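Local coordinates for phenylacetic acid degradation protein PaaI (Thermus thermophilus HB8, PDB 1WLU), which probably hydrolyses acyl-CoA thioesters as a hot dog-fold thioesterase linked to phenylacetic acid degradation, and binds coenzyme A, at residues 21-26 with 51-56; 97-102 with 107-112. One frame throughout, in Å; residues are numbered along the deposited sequence.

Interaction 1: 21-26 with 51-56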
loop_
_atom_site.group_PDB
_atom_site.type_symbol
_atom_site.label_atom_id
_atom_site.label_comp_id
_atom_site.label_asym_id
_atom_site.label_seq_id
_atom_site.Cartn_x
_atom_site.Cartn_y
_atom_site.Cartn_z
ATOM N N ALA A 21 -7.024 17.944 8.801
ATOM C CA ALA A 21 -7.434 18.876 7.762
ATOM C C ALA A 21 -8.526 18.288 6.888
ATOM O O ALA A 21 -8.620 17.072 6.729
ATOM C CB ALA A 21 -6.240 19.253 6.899
ATOM N N VAL A 22 -9.363 19.161 6.344
ATOM C CA VAL A 22 -10.421 18.752 5.432
ATOM C C VAL A 22 -10.292 19.642 4.206
ATOM O O VAL A 22 -10.238 20.870 4.321
ATOM C CB VAL A 22 -11.834 18.940 6.031
ATOM C CG1 VAL A 22 -12.887 18.573 4.987
ATOM C CG2 VAL A 22 -12.004 18.074 7.272
ATOM N N VAL A 23 -10.211 19.015 3.038
ATOM C CA VAL A 23 -10.096 19.721 1.767
ATOM C C VAL A 23 -11.281 19.296 0.919
ATOM O O VAL A 23 -11.641 18.119 0.894
ATOM C CB VAL A 23 -8.777 19.368 1.046
ATOM C CG1 VAL A 23 -8.752 19.984 -0.348
ATOM C CG2 VAL A 23 -7.595 19.876 1.861
ATOM N N ALA A 24 -11.895 20.251 0.231
ATOM C CA ALA A 24 -13.057 19.954 -0.590
ATOM C C ALA A 24 -12.909 20.454 -2.013
ATOM O O ALA A 24 -12.137 21.372 -2.294
ATOM C CB ALA A 24 -14.304 20.565 0.039
ATOM N N GLY A 25 -13.666 19.841 -2.912
ATOM C CA GLY A 25 -13.628 20.244 -4.301
ATOM C C GLY A 25 -14.847 19.718 -5.024
ATOM O O GLY A 25 -15.669 19.010 -4.445
ATOM N N GLU A 26 -14.977 20.087 -6.289
ATOM C CA GLU A 26 -16.090 19.623 -7.098
ATOM C C GLU A 26 -15.484 19.009 -8.346
ATOM O O GLU A 26 -14.513 19.536 -8.889
ATOM C CB GLU A 26 -17.008 20.787 -7.486
ATOM C CG GLU A 26 -18.261 20.345 -8.235
ATOM C CD GLU A 26 -19.169 21.503 -8.604
ATOM O OE1 GLU A 26 -19.523 22.293 -7.704
ATOM O OE2 GLU A 26 -19.536 21.620 -9.792
ATOM N N PHE A 51 -3.869 15.443 3.305
ATOM C CA PHE A 51 -2.762 14.721 3.932
ATOM C C PHE A 51 -1.580 15.674 4.144
ATOM O O PHE A 51 -0.987 15.721 5.225
ATOM C CB PHE A 51 -2.390 13.556 2.999
ATOM C CG PHE A 51 -1.072 12.890 3.294
ATOM C CD1 PHE A 51 -0.850 12.229 4.497
ATOM C CD2 PHE A 51 -0.089 12.839 2.312
ATOM C CE1 PHE A 51 0.327 11.516 4.708
ATOM C CE2 PHE A 51 1.093 12.130 2.515
ATOM C CZ PHE A 51 1.297 11.467 3.715
ATOM N N ALA A 52 -1.256 16.440 3.107
ATOM C CA ALA A 52 -0.158 17.397 3.168
ATOM C C ALA A 52 -0.395 18.466 4.227
ATOM O O ALA A 52 0.484 18.755 5.039
ATOM C CB ALA A 52 0.027 18.054 1.807
ATOM N N LEU A 53 -1.585 19.055 4.221
ATOM C CA LEU A 53 -1.895 20.094 5.190
ATOM C C LEU A 53 -1.903 19.561 6.621
ATOM O O LEU A 53 -1.303 20.161 7.515
ATOM C CB LEU A 53 -3.237 20.749 4.852
ATOM C CG LEU A 53 -3.215 21.607 3.581
ATOM C CD1 LEU A 53 -4.601 22.167 3.314
ATOM C CD2 LEU A 53 -2.202 22.738 3.734
ATOM N N ALA A 54 -2.566 18.431 6.842
ATOM C CA ALA A 54 -2.620 17.859 8.183
ATOM C C ALA A 54 -1.226 17.531 8.709
ATOM O O ALA A 54 -0.880 17.880 9.836
ATOM C CB ALA A 54 -3.482 16.602 8.188
ATOM N N SER A 55 -0.422 16.859 7.895
ATOM C CA SER A 55 0.915 16.483 8.329
ATOM C C SER A 55 1.836 17.672 8.575
ATOM O O SER A 55 2.628 17.661 9.517
ATOM C CB SER A 55 1.557 15.524 7.316
ATOM O OG SER A 55 1.670 16.107 6.028
ATOM N N ASN A 56 1.725 18.706 7.750
ATOM C CA ASN A 56 2.595 19.857 7.918
ATOM C C ASN A 56 2.248 20.758 9.096
ATOM O O ASN A 56 3.009 21.667 9.420
ATOM C CB ASN A 56 2.680 20.639 6.605
ATOM C CG ASN A 56 3.673 20.013 5.634
ATOM O OD1 ASN A 56 4.852 20.372 5.612
ATOM N ND2 ASN A 56 3.206 19.046 4.849
#
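Ala21, near the start of strand 20-26, lies over Ala54 of the 51-56 helix, their CA atoms 4.9 Å apart, and the two segments run nearly antiparallel, at 158°, with axes approaching to 7.5 Å. No hydrogen bond links them; the contact is chiefly apolar. The CB of Ala21 points at the helix and packs against CB of Leu53 (3.9 Å) and the backbone N of Ala54 (3.8 Å). CB of Ala54 lies 4.0 Å from the same CB of Ala21, so that two small residues let helix and strand approach closely. Two residues further along the strand, Val23 turns the same way, and its CG2 branch meets CD1 of Leu53 at 4.0 Å, the two side chains crossing at about a right angle. Leu53 reaches there because its CG stands opposite its carbonyl carbon (chi1 -70°) and the chain then extends to CD1. This is the hot dog fold, in which a long central helix, here 40-56, is wrapped by an antiparallel sheet; the contact places the C-terminal part of that helix against strand 20-26. O of Ala52 is gripped from opposite faces of its carbonyl plane by N and ND2 of Asn56, with ND2 of Asn56 at 2.7 Å from O of Ala52, while OD1 of Asn56 accepts from the backbone of Ala61. Leu53 also packs on Val13 and on Leu34 of the second subunit.

Interaction 2: 97-102 with 107-112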
loop_
_atom_site.group_PDB
_atom_site.type_symbol
_atom_site.label_atom_id
_atom_site.label_comp_id
_atom_site.label_asym_id
_atom_site.label_seq_id
_atom_site.Cartn_x
_atom_site.Cartn_y
_atom_site.Cartn_z
ATOM N N ARG A 97 -4.766 9.002 8.060
ATOM C CA ARG A 97 -5.839 8.327 7.347
ATOM C C ARG A 97 -6.686 9.438 6.748
ATOM O O ARG A 97 -7.031 10.401 7.435
ATOM C CB ARG A 97 -6.710 7.490 8.288
ATOM C CG ARG A 97 -8.082 7.179 7.684
ATOM C CD ARG A 97 -8.876 6.147 8.466
ATOM N NE ARG A 97 -8.995 6.468 9.883
ATOM C CZ ARG A 97 -8.247 5.923 10.839
ATOM N NH1 ARG A 97 -7.320 5.024 10.532
ATOM N NH2 ARG A 97 -8.430 6.278 12.104
ATOM N N VAL A 98 -7.010 9.313 5.467
ATOM C CA VAL A 98 -7.820 10.318 4.803
ATOM C C VAL A 98 -9.034 9.679 4.149
ATOM O O VAL A 98 -8.908 8.879 3.221
ATOM C CB VAL A 98 -7.011 11.075 3.724
ATOM C CG1 VAL A 98 -7.856 12.199 3.137
ATOM C CG2 VAL A 98 -5.733 11.645 4.329
ATOM N N GLU A 99 -10.213 10.021 4.652
ATOM C CA GLU A 99 -11.449 9.498 4.097
ATOM C C GLU A 99 -11.962 10.450 3.026
ATOM O O GLU A 99 -12.074 11.655 3.257
ATOM C CB GLU A 99 -12.498 9.335 5.199
ATOM C CG GLU A 99 -12.259 8.126 6.092
ATOM C CD GLU A 99 -13.278 8.006 7.206
ATOM O OE1 GLU A 99 -14.396 8.540 7.050
ATOM O OE2 GLU A 99 -12.963 7.364 8.231
ATOM N N VAL A 100 -12.246 9.909 1.847
ATOM C CA VAL A 100 -12.768 10.707 0.741
ATOM C C VAL A 100 -14.265 10.431 0.723
ATOM O O VAL A 100 -14.701 9.299 0.493
ATOM C CB VAL A 100 -12.109 10.303 -0.593
ATOM C CG1 VAL A 100 -12.638 11.168 -1.724
ATOM C CG2 VAL A 100 -10.596 10.464 -0.480
ATOM N N VAL A 101 -15.042 11.480 0.976
ATOM C CA VAL A 101 -16.489 11.373 1.082
ATOM C C VAL A 101 -17.269 12.274 0.135
ATOM O O VAL A 101 -16.876 13.409 -0.129
ATOM C CB VAL A 101 -16.921 11.706 2.533
ATOM C CG1 VAL A 101 -18.421 11.537 2.696
ATOM C CG2 VAL A 101 -16.163 10.823 3.515
ATOM N N SER A 102 -18.381 11.759 -0.375
ATOM C CA SER A 102 -19.248 12.530 -1.259
ATOM C C SER A 102 -20.684 12.165 -0.924
ATOM O O SER A 102 -21.060 10.994 -0.971
ATOM C CB SER A 102 -18.962 12.222 -2.731
ATOM O OG SER A 102 -19.809 12.998 -3.572
ATOM N N VAL A 107 -16.180 7.284 -0.642
ATOM C CA VAL A 107 -15.769 7.057 -2.024
ATOM C C VAL A 107 -14.397 6.395 -2.144
ATOM O O VAL A 107 -14.150 5.623 -3.073
ATOM C CB VAL A 107 -15.751 8.403 -2.794
ATOM C CG1 VAL A 107 -15.201 8.213 -4.198
ATOM C CG2 VAL A 107 -17.160 8.978 -2.851
ATOM N N ALA A 108 -13.509 6.702 -1.205
ATOM C CA ALA A 108 -12.161 6.144 -1.218
ATOM C C ALA A 108 -11.504 6.318 0.139
ATOM O O ALA A 108 -11.946 7.125 0.957
ATOM C CB ALA A 108 -11.317 6.830 -2.296
ATOM N N LEU A 109 -10.449 5.543 0.368
ATOM C CA LEU A 109 -9.693 5.602 1.612
ATOM C C LEU A 109 -8.221 5.759 1.259
ATOM O O LEU A 109 -7.667 4.970 0.493
ATOM C CB LEU A 109 -9.883 4.319 2.424
ATOM C CG LEU A 109 -9.062 4.240 3.716
ATOM C CD1 LEU A 109 -9.567 5.277 4.705
ATOM C CD2 LEU A 109 -9.171 2.843 4.310
ATOM N N PHE A 110 -7.596 6.779 1.834
ATOM C CA PHE A 110 -6.190 7.080 1.600
ATOM C C PHE A 110 -5.435 6.883 2.912
ATOM O O PHE A 110 -5.900 7.288 3.975
ATOM C CB PHE A 110 -6.097 8.530 1.085
ATOM C CG PHE A 110 -4.698 9.082 0.969
ATOM C CD1 PHE A 110 -3.955 9.394 2.106
ATOM C CD2 PHE A 110 -4.166 9.389 -0.282
ATOM C CE1 PHE A 110 -2.707 10.011 1.996
ATOM C CE2 PHE A 110 -2.921 10.006 -0.399
ATOM C CZ PHE A 110 -2.194 10.318 0.743
ATOM N N THR A 111 -4.287 6.223 2.830
ATOM C CA THR A 111 -3.450 5.972 3.996
ATOM C C THR A 111 -2.054 6.430 3.596
ATOM O O THR A 111 -1.505 5.944 2.612
ATOM C CB THR A 111 -3.415 4.468 4.338
ATOM O OG1 THR A 111 -4.753 3.957 4.399
ATOM C CG2 THR A 111 -2.735 4.247 5.685
ATOM N N GLY A 112 -1.475 7.363 4.342
ATOM C CA GLY A 112 -0.157 7.844 3.969
ATOM C C GLY A 112 0.798 8.107 5.111
ATOM O O GLY A 112 0.383 8.452 6.217
#
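Val98 and Phe110 form an antiparallel hydrogen-bonded pair in the hairpin of strands 93-102 and 105-116. The bond from Val98 N to Phe110 O is 2.7 Å long and almost straight, 170° at the hydrogen; the return bond from Phe110 N to Val98 O, 2.8 Å, lies in the carbonyl plane. A third bond, Val100 N to Ala108 O, continues the pattern. There the regular register ends in a classic beta bulge: Val107 and Ala108 both face Val100, whose carbonyl oxygen receives N of Val107 at 2.7 Å, nearly head-on to the oxygen though bent at the hydrogen (141°), and a weak bond from N of Ala108.

Apolar contacts divide between the two faces of the sheet. On the face bearing Val98, Val100, Ala108 and Phe110, Val98 and Phe110 lie side by side and point the same way, with CG2 of Val98 3.6 Å from ring atom CD1 of Phe110. CB of Val100 meets CB of Ala108 at 3.9 Å. On the reverse face, CD1 of Leu109 touches the aliphatic part of Arg97, 3.8 Å from its CG, the two side chains crossing obliquely. At the bulge, CG2 of Val107 touches CB of Ser102 (3.7 Å), whose OG is hydrogen-bonded to O of Arg79.

The Val98 face is covered by helix 40-56, where Ala47 meets Val98, Val100 and Phe110, and the opposite face packs against the third subunit, with Leu109 on its Val87. Strand 79-89 flanks 97-102 in the sheet, while strand 61-70 lies beside 107-112.

How the interactions relate
Interactions 1 and 2, centred 11 Å apart, involve one antiparallel sheet and helix 40-56: interaction 1 joins strand 20-26 to the helix, whereas interaction 2 pairs two strands whose Val98, Val100 and Phe110 meet it. Phe51, on the helix segment of interaction 1 though not in contact with the strand, reaches interaction 2. Its CG lies 3.6 Å from CE1 of Phe110, the ring planes inclined at about 55°, and its CE1 3.4 Å from O of Gly112. Side chain to side chain, Leu109 lies about 4 Å from Phe71 and Ala108 about 4 Å from Tyr70; Phe71 and Tyr70 bind coenzyme A in another structure of the protein, as does Ala63, about 12 Å from the Ala54 side chain.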